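Local coordinates for protein citrate lyase, subunit 1 (PDB 6HXI) that probably catalyses, as a subunit of ATP citrate lyase, the ATP-driven cleavage of citrate with coenzyme A to acetyl-CoA and oxaloacetate, at residues I6-Y9 and D10-L14; K229-E233 and L234-E238; W187-Y190 and S191-F195. All blocks are in the same frame, centred on the assembly; numbering follows the deposited sequence.

How the contacts relate
From the N terminus, contact 1 comes first, where strand 3-6 turns into helix 8-18. Contact 3 follows much later, at the end of helix 173-192, and rounds the corner into strand 195-206. Contact 2 is last, a tight turn in the connection between strand 209-220 and helix 246-256. Each is closed within its own stretch of chain, in series, with no nesting or crossing, yet in space all three meet. Leu-14 of contact 1 packs against residues of both others, Ile-6 and Asp-10 meet the 234-238 stretch, and polar bonds join contact 2 to Thr-193. Together they tie helices 8-18 and 173-192 and the later loop to the six-stranded antiparallel sheet.

Contact 1: residues I6-Y9 and D10-L14; sequences IREY and DAKNL
Glu-8 and Lys-12 run side by side from successive turns of the same helix, both chains extended, and meet in a salt bridge between Glu-8 OE2 and Lys-12 NZ of 2.8 Å. The carboxylate oxygen receives the ammonium on its anti lone pair, turned away from OE1. With CG anti to the backbone N (chi1 -164°), Glu-8 sends its carboxylate out alongside the lysine. The pair is buried inside a larger charge network: OE2 also meets Lys-59, and NZ reaches Glu-109 and the carbonyl of Leu-213, which would hold the lysine end from several directions.

Among the flat groups, Asn-13 ND2 sits over one face of the Tyr-9 ring, 3.6 Å from Tyr-9 CZ, the amide standing on end to it. Amide and ring planes are almost perpendicular, at 88°, so the nitrogen is turned to the ring rather than laid flat on it. Asp-10 OD1 comes to 3.5 Å from Tyr-9 CD2, obliquely.

This is the first turn of helix 8-18 in the ATP-grasp part of the chain, with Arg-7 at the N-cap position. Asp-61 takes the N-H of Glu-8 and of Tyr-9 on its two carboxylate oxygens, and its carbonyl receives Arg-7 NH2. Regular i to i+4 bonds start here: Ala-11 N to Arg-7 O is 3.0 Å, and Lys-12 N to Glu-8 O is 2.9 Å.

The apolar side belongs to Ile-6, just ahead of the helix. Its CD1 folds back over the helix start, 3.9 Å from Ala-11 CB and 4.0 Å from Leu-14 CD1. Chi1 of 57° swings CG1 in between the backbone N and the carbonyl, which carries CD1 there. Ala-217 and Leu-219 of strand 209-220 pack against Ile-6 as well.

Contact 2: residues K229-E233 and L234-E238; sequences KRWSE and LAFPE
Trp-231 turns the face of its indole toward the edge of the Phe-236 ring, an offset edge-to-face pair. The centroids of the indole six-membered ring and the phenyl ring are 5.7 Å apart, and the planes stand at 80°. Contact is made at the outer corners: Phe-236 CZ lies 3.7 Å from Trp-231 CZ3, which sits near the phenyl plane. Phe-236 has CG anti to the carbonyl carbon (chi1 -63°), which turns its ring so that CZ reaches the indole.

Leu-234 fills in beside the pair, against the start of the tryptophan side chain. Its CD2 packs 4.0 Å from Trp-231 CB and comes close to Trp-231 CA as well.

The bend that brings these groups together is a type I beta turn from Trp-231 to Leu-234. Its closing bond, Leu-234 N to Trp-231 O, is 3.0 Å long and nearly straight at the hydrogen, yet the donor stands well above the carbonyl plane, off the lone-pair directions. Past the turn, 234-238 runs extended, so Phe-236 can swing back to the indole while Ser-232 and Glu-233 remain exposed at the turn.

In the fold, the loop runs alongside helix 8-18 and strand 3-6. Leu-234 rests on Asp-10 and Leu-14 of the helix, Phe-236 touches Arg-4 and Ile-6 of the strand, and all three hydrophobic side chains meet Leu-219 of strand 209-220. The indole N-H is fixed separately, by a hydrogen bond from Trp-231 NE1 to the carbonyl of Thr-193, just beyond helix 173-192.

Contact 3: residues W187-Y190 and S191-F195; sequences WRFY and SDTGF
Ser-191 lies over one face of the Trp-187 indole. Its OG sits 3.1 Å above the ring plane, displaced toward the rim near Trp-187 CZ2 and CE2. Ser-191 CB also makes a CH-pi contact, 4.2 Å from the centroid of the six-membered ring and almost on its normal. The tryptophan's own N-H is used on Asp-129 of strand 128-134, which would help set the rotation of the ring. A second face, that of Tyr-190, carries the carbonyl oxygen of Phe-195, 3.6 Å above the plane and again off-centre, while Phe-195 CB comes to 3.5 Å from Tyr-190 CD1. Tyr-190 CG lies anti to its own N (chi1 175°), which puts the ring beside Phe-195. The phenyl rings of Phe-189 and Phe-195 meet obliquely, their planes 42° apart, and the closest approach is Phe-189 CE2 to Phe-195 CE1 at 3.5 Å.

These groups surround the C-terminal end of helix 173-192, where the chain turns into strand 195-206 of the antiparallel sheet. Thr-193 is the first residue to leave the helix, and Gly-194, with a positive phi of 67°, lets the chain double back. A 6-to-1 backbone bond, Phe-195 N to Tyr-190 O at 3.2 Å, closes this reversal. Farther out, Ser-191 packs on Arg-119 of the neighbouring succinyl-CoA ligase-type alpha chain, and Tyr-190 OH bonds to Ser-124.

Phe-189 O keeps its regular N-H, from Thr-193 N at 3.1 Å and tilted out of the carbonyl plane, and gains a second donor: Thr-193 OG1 donates to Phe-189 O at 2.7 Å, in that plane and on a lone pair. Tyr-190 O is met instead by the N-H of Phe-195, five residues on. The same OG1 accepts from Arg-230 NH1, and the nearby guanidinium would probably polarise the hydroxyl and strengthen its donation.

Contact 1: residues I6-Y9 and D10-L14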
ATOM      1  N   ILE C   6     -22.526  58.469 -21.635  1.00 51.92           N
ATOM      2  CA  ILE C   6     -23.320  57.520 -22.432  1.00 51.75           C
ATOM      3  C   ILE C   6     -24.246  58.268 -23.376  1.00 55.29           C
ATOM      4  O   ILE C   6     -24.622  59.407 -23.095  1.00 53.55           O
ATOM      5  CB  ILE C   6     -24.057  56.432 -21.576  1.00 52.48           C
ATOM      6  CG1 ILE C   6     -24.988  57.049 -20.502  1.00 50.26           C
ATOM      7  CG2 ILE C   6     -23.052  55.469 -20.940  1.00 52.29           C
ATOM      8  CD1 ILE C   6     -26.046  56.090 -19.991  1.00 49.88           C
ATOM      9  N   ARG C   7     -24.610  57.632 -24.493  1.00 54.26           N
ATOM     10  CA  ARG C   7     -25.531  58.208 -25.464  1.00 55.74           C
ATOM     11  C   ARG C   7     -26.877  58.435 -24.820  1.00 59.60           C
ATOM     12  O   ARG C   7     -27.301  57.657 -23.953  1.00 57.94           O
ATOM     13  CB  ARG C   7     -25.706  57.310 -26.702  1.00 55.87           C
ATOM     14  CG  ARG C   7     -24.439  57.155 -27.509  1.00 62.24           C
ATOM     15  CD  ARG C   7     -24.689  56.712 -28.933  1.00 60.41           C
ATOM     16  NE  ARG C   7     -23.514  56.020 -29.467  1.00 69.09           N
ATOM     17  CZ  ARG C   7     -22.417  56.627 -29.915  1.00 85.28           C
ATOM     18  NH1 ARG C   7     -21.385  55.913 -30.347  1.00 60.27           N
ATOM     19  NH2 ARG C   7     -22.331  57.953 -29.907  1.00 80.37           N
ATOM     20  N   GLU C   8     -27.536  59.523 -25.245  1.00 58.38           N
ATOM     21  CA  GLU C   8     -28.889  59.920 -24.846  1.00 57.84           C
ATOM     22  C   GLU C   8     -29.815  58.710 -25.079  1.00 61.41           C
ATOM     23  O   GLU C   8     -30.660  58.425 -24.237  1.00 59.75           O
ATOM     24  CB  GLU C   8     -29.335  61.119 -25.698  1.00 61.14           C
ATOM     25  CG  GLU C   8     -30.528  61.887 -25.158  1.00 74.78           C
ATOM     26  CD  GLU C   8     -30.923  63.106 -25.979  1.00103.38           C
ATOM     27  OE1 GLU C   8     -30.025  63.784 -26.533  1.00 96.83           O
ATOM     28  OE2 GLU C   8     -32.139  63.395 -26.046  1.00 98.69           O
ATOM     29  N   TYR C   9     -29.600  57.973 -26.199  1.00 59.45           N
ATOM     30  CA  TYR C   9     -30.315  56.755 -26.585  1.00 60.32           C
ATOM     31  C   TYR C   9     -30.271  55.723 -25.450  1.00 64.20           C
ATOM     32  O   TYR C   9     -31.322  55.236 -25.028  1.00 65.07           O
ATOM     33  CB  TYR C   9     -29.722  56.177 -27.892  1.00 63.41           C
ATOM     34  CG  TYR C   9     -30.253  54.810 -28.266  1.00 66.34           C
ATOM     35  CD1 TYR C   9     -31.560  54.647 -28.715  1.00 71.25           C
ATOM     36  CD2 TYR C   9     -29.448  53.678 -28.170  1.00 65.97           C
ATOM     37  CE1 TYR C   9     -32.056  53.390 -29.062  1.00 74.44           C
ATOM     38  CE2 TYR C   9     -29.944  52.411 -28.477  1.00 68.13           C
ATOM     39  CZ  TYR C   9     -31.247  52.274 -28.938  1.00 78.10           C
ATOM     40  OH  TYR C   9     -31.758  51.039 -29.273  1.00 77.85           O
ATOM     41  N   ASP C  10     -29.064  55.461 -24.918  1.00 58.40           N
ATOM     42  CA  ASP C  10     -28.791  54.519 -23.843  1.00 56.36           C
ATOM     43  C   ASP C  10     -29.368  54.967 -22.491  1.00 59.14           C
ATOM     44  O   ASP C  10     -29.973  54.151 -21.783  1.00 57.98           O
ATOM     45  CB  ASP C  10     -27.279  54.264 -23.755  1.00 57.67           C
ATOM     46  CG  ASP C  10     -26.663  53.644 -25.007  1.00 72.81           C
ATOM     47  OD1 ASP C  10     -27.304  52.750 -25.612  1.00 74.09           O
ATOM     48  OD2 ASP C  10     -25.507  54.004 -25.343  1.00 82.98           O
ATOM     49  N   ALA C  11     -29.212  56.270 -22.150  1.00 54.08           N
ATOM     50  CA  ALA C  11     -29.704  56.859 -20.899  1.00 51.45           C
ATOM     51  C   ALA C  11     -31.252  56.824 -20.821  1.00 56.17           C
ATOM     52  O   ALA C  11     -31.814  56.419 -19.799  1.00 53.42           O
ATOM     53  CB  ALA C  11     -29.184  58.282 -20.763  1.00 51.55           C
ATOM     54  N   LYS C  12     -31.922  57.203 -21.927  1.00 55.60           N
ATOM     55  CA  LYS C  12     -33.380  57.207 -22.065  1.00 56.20           C
ATOM     56  C   LYS C  12     -33.932  55.783 -22.067  1.00 60.94           C
ATOM     57  O   LYS C  12     -35.004  55.556 -21.509  1.00 62.21           O
ATOM     58  CB  LYS C  12     -33.816  57.962 -23.328  1.00 60.93           C
ATOM     59  CG  LYS C  12     -33.740  59.470 -23.168  1.00 72.01           C
ATOM     60  CD  LYS C  12     -34.066  60.197 -24.442  1.00 80.86           C
ATOM     61  CE  LYS C  12     -34.355  61.639 -24.128  1.00 92.04           C
ATOM     62  NZ  LYS C  12     -34.654  62.421 -25.347  1.00 98.08           N
ATOM     63  N   ASN C  13     -33.196  54.829 -22.678  1.00 57.37           N
ATOM     64  CA  ASN C  13     -33.566  53.413 -22.718  1.00 57.68           C
ATOM     65  C   ASN C  13     -33.518  52.831 -21.314  1.00 60.39           C
ATOM     66  O   ASN C  13     -34.443  52.098 -20.944  1.00 60.60           O
ATOM     67  CB  ASN C  13     -32.674  52.618 -23.664  1.00 57.20           C
ATOM     68  CG  ASN C  13     -33.441  51.726 -24.607  1.00 88.88           C
ATOM     69  OD1 ASN C  13     -34.305  50.930 -24.207  1.00 87.60           O
ATOM     70  ND2 ASN C  13     -33.150  51.849 -25.891  1.00 82.28           N
ATOM     71  N   LEU C  14     -32.464  53.202 -20.521  1.00 54.70           N
ATOM     72  CA  LEU C  14     -32.305  52.804 -19.113  1.00 52.97           C
ATOM     73  C   LEU C  14     -33.484  53.374 -18.310  1.00 58.02           C
ATOM     74  O   LEU C  14     -34.128  52.645 -17.556  1.00 58.58           O
ATOM     75  CB  LEU C  14     -30.957  53.284 -18.508  1.00 50.42           C
ATOM     76  CG  LEU C  14     -29.687  52.495 -18.879  1.00 54.75           C
ATOM     77  CD1 LEU C  14     -28.415  53.226 -18.442  1.00 51.03           C
ATOM     78  CD2 LEU C  14     -29.709  51.114 -18.282  1.00 59.44           C
TER

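Contact 2: residues K229-E233 and L234-E238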
ATOM      1  N   LYS C 229     -26.957  43.185 -15.733  1.00 63.04           N
ATOM      2  CA  LYS C 229     -28.293  43.101 -16.323  1.00 63.29           C
ATOM      3  C   LYS C 229     -28.831  44.469 -16.779  1.00 65.72           C
ATOM      4  O   LYS C 229     -29.417  44.549 -17.861  1.00 66.22           O
ATOM      5  CB  LYS C 229     -29.290  42.360 -15.410  1.00 66.93           C
ATOM      6  CG  LYS C 229     -29.357  42.846 -13.971  1.00 93.49           C
ATOM      7  CD  LYS C 229     -30.557  42.234 -13.237  1.00111.76           C
ATOM      8  CE  LYS C 229     -30.846  42.950 -11.936  1.00127.26           C
ATOM      9  NZ  LYS C 229     -32.214  42.663 -11.430  1.00137.37           N
ATOM     10  N   ARG C 230     -28.619  45.540 -15.981  1.00 59.28           N
ATOM     11  CA  ARG C 230     -29.120  46.864 -16.348  1.00 57.12           C
ATOM     12  C   ARG C 230     -28.336  47.484 -17.515  1.00 59.78           C
ATOM     13  O   ARG C 230     -28.953  48.089 -18.386  1.00 61.33           O
ATOM     14  CB  ARG C 230     -29.204  47.800 -15.133  1.00 53.50           C
ATOM     15  CG  ARG C 230     -30.272  47.371 -14.132  1.00 59.86           C
ATOM     16  CD  ARG C 230     -30.509  48.400 -13.036  1.00 62.95           C
ATOM     17  NE  ARG C 230     -31.657  48.054 -12.189  1.00 62.36           N
ATOM     18  CZ  ARG C 230     -32.294  48.907 -11.393  1.00 72.73           C
ATOM     19  NH1 ARG C 230     -31.911  50.178 -11.324  1.00 55.96           N
ATOM     20  NH2 ARG C 230     -33.330  48.503 -10.674  1.00 56.93           N
ATOM     21  N   TRP C 231     -27.014  47.277 -17.580  1.00 54.19           N
ATOM     22  CA  TRP C 231     -26.162  47.826 -18.648  1.00 53.14           C
ATOM     23  C   TRP C 231     -26.037  46.895 -19.876  1.00 59.79           C
ATOM     24  O   TRP C 231     -25.266  47.212 -20.792  1.00 58.46           O
ATOM     25  CB  TRP C 231     -24.741  48.134 -18.121  1.00 50.10           C
ATOM     26  CG  TRP C 231     -24.615  49.167 -17.041  1.00 49.87           C
ATOM     27  CD1 TRP C 231     -25.620  49.775 -16.344  1.00 52.71           C
ATOM     28  CD2 TRP C 231     -23.388  49.699 -16.521  1.00 48.77           C
ATOM     29  NE1 TRP C 231     -25.093  50.656 -15.427  1.00 51.78           N
ATOM     30  CE2 TRP C 231     -23.725  50.634 -15.518  1.00 52.40           C
ATOM     31  CE3 TRP C 231     -22.034  49.503 -16.833  1.00 48.78           C
ATOM     32  CZ2 TRP C 231     -22.756  51.343 -14.801  1.00 51.00           C
ATOM     33  CZ3 TRP C 231     -21.080  50.210 -16.122  1.00 49.38           C
ATOM     34  CH2 TRP C 231     -21.443  51.107 -15.112  1.00 49.76           C
ATOM     35  N   SER C 232     -26.780  45.758 -19.884  1.00 59.32           N
ATOM     36  CA  SER C 232     -26.742  44.720 -20.929  1.00 61.07           C
ATOM     37  C   SER C 232     -26.780  45.229 -22.378  1.00 67.33           C
ATOM     38  O   SER C 232     -25.987  44.772 -23.210  1.00 65.06           O
ATOM     39  CB  SER C 232     -27.853  43.699 -20.713  1.00 66.90           C
ATOM     40  OG  SER C 232     -29.125  44.313 -20.810  1.00 81.06           O
ATOM     41  N   GLU C 233     -27.688  46.178 -22.660  1.00 68.34           N
ATOM     42  CA  GLU C 233     -27.929  46.768 -23.980  1.00 69.68           C
ATOM     43  C   GLU C 233     -27.051  47.981 -24.327  1.00 74.67           C
ATOM     44  O   GLU C 233     -27.286  48.607 -25.361  1.00 74.48           O
ATOM     45  CB  GLU C 233     -29.425  47.134 -24.126  1.00 72.00           C
ATOM     46  CG  GLU C 233     -30.294  45.989 -24.618  1.00 91.21           C
ATOM     47  CD  GLU C 233     -31.136  45.295 -23.564  1.00128.71           C
ATOM     48  OE1 GLU C 233     -32.097  45.926 -23.068  1.00133.57           O
ATOM     49  OE2 GLU C 233     -30.876  44.102 -23.281  1.00128.34           O
ATOM     50  N   LEU C 234     -26.052  48.329 -23.501  1.00 72.41           N
ATOM     51  CA  LEU C 234     -25.243  49.507 -23.849  1.00 72.60           C
ATOM     52  C   LEU C 234     -23.727  49.256 -23.914  1.00 75.24           C
ATOM     53  O   LEU C 234     -23.200  48.314 -23.311  1.00 74.84           O
ATOM     54  CB  LEU C 234     -25.557  50.719 -22.934  1.00 72.61           C
ATOM     55  CG  LEU C 234     -24.906  50.776 -21.544  1.00 76.69           C
ATOM     56  CD1 LEU C 234     -23.773  51.777 -21.522  1.00 76.25           C
ATOM     57  CD2 LEU C 234     -25.914  51.179 -20.504  1.00 79.74           C
ATOM     58  N   ALA C 235     -23.050  50.155 -24.640  1.00 70.77           N
ATOM     59  CA  ALA C 235     -21.604  50.205 -24.825  1.00 70.46           C
ATOM     60  C   ALA C 235     -21.170  51.669 -24.693  1.00 72.76           C
ATOM     61  O   ALA C 235     -21.905  52.560 -25.133  1.00 72.45           O
ATOM     62  CB  ALA C 235     -21.232  49.659 -26.199  1.00 71.32           C
ATOM     63  N   PHE C 236     -20.010  51.922 -24.049  1.00 67.96           N
ATOM     64  CA  PHE C 236     -19.509  53.287 -23.879  1.00 66.89           C
ATOM     65  C   PHE C 236     -18.998  53.882 -25.202  1.00 72.30           C
ATOM     66  O   PHE C 236     -18.166  53.272 -25.877  1.00 71.85           O
ATOM     67  CB  PHE C 236     -18.448  53.389 -22.761  1.00 67.36           C
ATOM     68  CG  PHE C 236     -18.909  53.039 -21.364  1.00 67.09           C
ATOM     69  CD1 PHE C 236     -19.886  53.794 -20.726  1.00 68.78           C
ATOM     70  CD2 PHE C 236     -18.319  51.999 -20.662  1.00 67.89           C
ATOM     71  CE1 PHE C 236     -20.307  53.476 -19.432  1.00 68.47           C
ATOM     72  CE2 PHE C 236     -18.726  51.694 -19.362  1.00 69.89           C
ATOM     73  CZ  PHE C 236     -19.728  52.429 -18.761  1.00 67.44           C
ATOM     74  N   PRO C 237     -19.511  55.058 -25.607  1.00 70.80           N
ATOM     75  CA  PRO C 237     -19.048  55.652 -26.868  1.00 71.78           C
ATOM     76  C   PRO C 237     -17.729  56.408 -26.722  1.00 78.52           C
ATOM     77  O   PRO C 237     -17.365  56.817 -25.619  1.00 78.12           O
ATOM     78  CB  PRO C 237     -20.183  56.606 -27.231  1.00 73.59           C
ATOM     79  CG  PRO C 237     -20.758  57.032 -25.923  1.00 77.62           C
ATOM     80  CD  PRO C 237     -20.533  55.902 -24.950  1.00 72.65           C
ATOM     81  N   GLU C 238     -17.025  56.622 -27.845  1.00 77.91           N
ATOM     82  CA  GLU C 238     -15.790  57.411 -27.842  1.00 79.07           C
ATOM     83  C   GLU C 238     -16.193  58.897 -27.857  1.00 85.17           C
ATOM     84  O   GLU C 238     -17.259  59.211 -28.405  1.00 85.02           O
ATOM     85  CB  GLU C 238     -14.910  57.082 -29.072  1.00 81.00           C
ATOM     86  CG  GLU C 238     -14.255  55.705 -29.040  1.00 93.35           C
ATOM     87  CD  GLU C 238     -13.014  55.544 -28.180  1.00119.28           C
ATOM     88  OE1 GLU C 238     -11.929  55.284 -28.749  1.00116.91           O
ATOM     89  OE2 GLU C 238     -13.130  55.626 -26.935  1.00115.62           O
TER

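Contact 3: residues W187-Y190 and S191-F195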
ATOM      1  N   TRP C 187     -33.602  59.517  -8.213  1.00 53.24           N
ATOM      2  CA  TRP C 187     -32.497  59.296  -7.272  1.00 52.13           C
ATOM      3  C   TRP C 187     -32.268  57.791  -7.063  1.00 53.67           C
ATOM      4  O   TRP C 187     -31.122  57.351  -7.033  1.00 50.94           O
ATOM      5  CB  TRP C 187     -32.732  59.979  -5.915  1.00 51.73           C
ATOM      6  CG  TRP C 187     -31.594  59.720  -4.972  1.00 52.17           C
ATOM      7  CD1 TRP C 187     -30.363  60.309  -4.993  1.00 54.37           C
ATOM      8  CD2 TRP C 187     -31.528  58.690  -3.983  1.00 52.31           C
ATOM      9  NE1 TRP C 187     -29.549  59.742  -4.041  1.00 53.60           N
ATOM     10  CE2 TRP C 187     -30.230  58.726  -3.423  1.00 55.73           C
ATOM     11  CE3 TRP C 187     -32.433  57.709  -3.537  1.00 54.36           C
ATOM     12  CZ2 TRP C 187     -29.835  57.865  -2.392  1.00 55.35           C
ATOM     13  CZ3 TRP C 187     -32.049  56.865  -2.507  1.00 56.45           C
ATOM     14  CH2 TRP C 187     -30.761  56.943  -1.948  1.00 56.52           C
ATOM     15  N   ARG C 188     -33.358  57.015  -6.912  1.00 49.99           N
ATOM     16  CA  ARG C 188     -33.297  55.565  -6.710  1.00 48.91           C
ATOM     17  C   ARG C 188     -32.696  54.918  -7.951  1.00 49.65           C
ATOM     18  O   ARG C 188     -31.824  54.060  -7.840  1.00 49.70           O
ATOM     19  CB  ARG C 188     -34.700  55.010  -6.400  1.00 49.78           C
ATOM     20  CG  ARG C 188     -35.298  55.536  -5.103  1.00 48.46           C
ATOM     21  CD  ARG C 188     -36.466  54.665  -4.667  1.00 56.12           C
ATOM     22  NE  ARG C 188     -37.379  55.362  -3.756  1.00 60.35           N
ATOM     23  CZ  ARG C 188     -37.229  55.435  -2.434  1.00 73.74           C
ATOM     24  NH1 ARG C 188     -36.170  54.889  -1.843  1.00 62.49           N
ATOM     25  NH2 ARG C 188     -38.118  56.084  -1.696  1.00 64.25           N
ATOM     26  N   PHE C 189     -33.105  55.401  -9.126  1.00 45.81           N
ATOM     27  CA  PHE C 189     -32.594  54.985 -10.418  1.00 46.01           C
ATOM     28  C   PHE C 189     -31.094  55.319 -10.527  1.00 46.74           C
ATOM     29  O   PHE C 189     -30.316  54.481 -10.951  1.00 44.32           O
ATOM     30  CB  PHE C 189     -33.421  55.659 -11.528  1.00 49.29           C
ATOM     31  CG  PHE C 189     -32.905  55.524 -12.940  1.00 51.47           C
ATOM     32  CD1 PHE C 189     -33.035  54.326 -13.633  1.00 54.93           C
ATOM     33  CD2 PHE C 189     -32.322  56.610 -13.593  1.00 53.71           C
ATOM     34  CE1 PHE C 189     -32.561  54.200 -14.940  1.00 56.54           C
ATOM     35  CE2 PHE C 189     -31.847  56.484 -14.901  1.00 57.60           C
ATOM     36  CZ  PHE C 189     -31.970  55.275 -15.568  1.00 55.91           C
ATOM     37  N   TYR C 190     -30.697  56.518 -10.095  1.00 45.52           N
ATOM     38  CA  TYR C 190     -29.305  57.003 -10.095  1.00 45.21           C
ATOM     39  C   TYR C 190     -28.433  56.093  -9.194  1.00 49.35           C
ATOM     40  O   TYR C 190     -27.369  55.616  -9.614  1.00 48.32           O
ATOM     41  CB  TYR C 190     -29.308  58.465  -9.590  1.00 45.68           C
ATOM     42  CG  TYR C 190     -27.945  59.102  -9.402  1.00 47.41           C
ATOM     43  CD1 TYR C 190     -27.337  59.806 -10.434  1.00 48.82           C
ATOM     44  CD2 TYR C 190     -27.310  59.087  -8.161  1.00 47.95           C
ATOM     45  CE1 TYR C 190     -26.093  60.416 -10.260  1.00 48.15           C
ATOM     46  CE2 TYR C 190     -26.083  59.714  -7.969  1.00 47.71           C
ATOM     47  CZ  TYR C 190     -25.476  60.371  -9.025  1.00 51.52           C
ATOM     48  OH  TYR C 190     -24.259  60.979  -8.851  1.00 55.21           O
ATOM     49  N   SER C 191     -28.937  55.834  -7.978  1.00 47.32           N
ATOM     50  CA  SER C 191     -28.317  55.054  -6.913  1.00 47.60           C
ATOM     51  C   SER C 191     -28.164  53.571  -7.195  1.00 53.66           C
ATOM     52  O   SER C 191     -27.162  52.984  -6.795  1.00 53.78           O
ATOM     53  CB  SER C 191     -29.087  55.249  -5.613  1.00 51.33           C
ATOM     54  OG  SER C 191     -28.533  56.356  -4.926  1.00 67.02           O
ATOM     55  N   ASP C 192     -29.168  52.949  -7.822  1.00 52.00           N
ATOM     56  CA  ASP C 192     -29.143  51.518  -8.097  1.00 52.69           C
ATOM     57  C   ASP C 192     -28.548  51.141  -9.448  1.00 53.50           C
ATOM     58  O   ASP C 192     -28.136  49.981  -9.606  1.00 53.39           O
ATOM     59  CB  ASP C 192     -30.549  50.912  -7.942  1.00 57.66           C
ATOM     60  CG  ASP C 192     -31.212  51.087  -6.579  1.00 69.30           C
ATOM     61  OD1 ASP C 192     -30.481  51.304  -5.581  1.00 71.65           O
ATOM     62  OD2 ASP C 192     -32.458  50.969  -6.508  1.00 70.90           O
ATOM     63  N   THR C 193     -28.469  52.102 -10.405  1.00 46.76           N
ATOM     64  CA  THR C 193     -27.963  51.828 -11.755  1.00 46.08           C
ATOM     65  C   THR C 193     -26.502  52.329 -11.985  1.00 47.90           C
ATOM     66  O   THR C 193     -25.994  52.231 -13.105  1.00 48.96           O
ATOM     67  CB  THR C 193     -28.959  52.332 -12.808  1.00 50.66           C
ATOM     68  OG1 THR C 193     -30.269  52.156 -12.285  1.00 52.22           O
ATOM     69  CG2 THR C 193     -28.873  51.568 -14.131  1.00 48.79           C
ATOM     70  N   GLY C 194     -25.830  52.777 -10.927  1.00 41.60           N
ATOM     71  CA  GLY C 194     -24.421  53.160 -10.980  1.00 40.37           C
ATOM     72  C   GLY C 194     -24.052  54.386 -11.787  1.00 44.10           C
ATOM     73  O   GLY C 194     -23.005  54.417 -12.435  1.00 41.87           O
ATOM     74  N   PHE C 195     -24.905  55.411 -11.722  1.00 42.70           N
ATOM     75  CA  PHE C 195     -24.683  56.677 -12.401  1.00 43.70           C
ATOM     76  C   PHE C 195     -23.758  57.536 -11.581  1.00 48.07           C
ATOM     77  O   PHE C 195     -23.750  57.443 -10.354  1.00 48.43           O
ATOM     78  CB  PHE C 195     -26.011  57.428 -12.611  1.00 46.07           C
ATOM     79  CG  PHE C 195     -26.847  56.934 -13.763  1.00 48.58           C
ATOM     80  CD1 PHE C 195     -27.756  55.896 -13.589  1.00 52.55           C
ATOM     81  CD2 PHE C 195     -26.729  57.508 -15.020  1.00 52.07           C
ATOM     82  CE1 PHE C 195     -28.526  55.436 -14.657  1.00 55.38           C
ATOM     83  CE2 PHE C 195     -27.485  57.036 -16.089  1.00 57.06           C
ATOM     84  CZ  PHE C 195     -28.385  56.007 -15.898  1.00 55.84           C
TER
HETATM   85  O   HOH W   1     -24.697  56.584  -7.666  1.00 58.17           O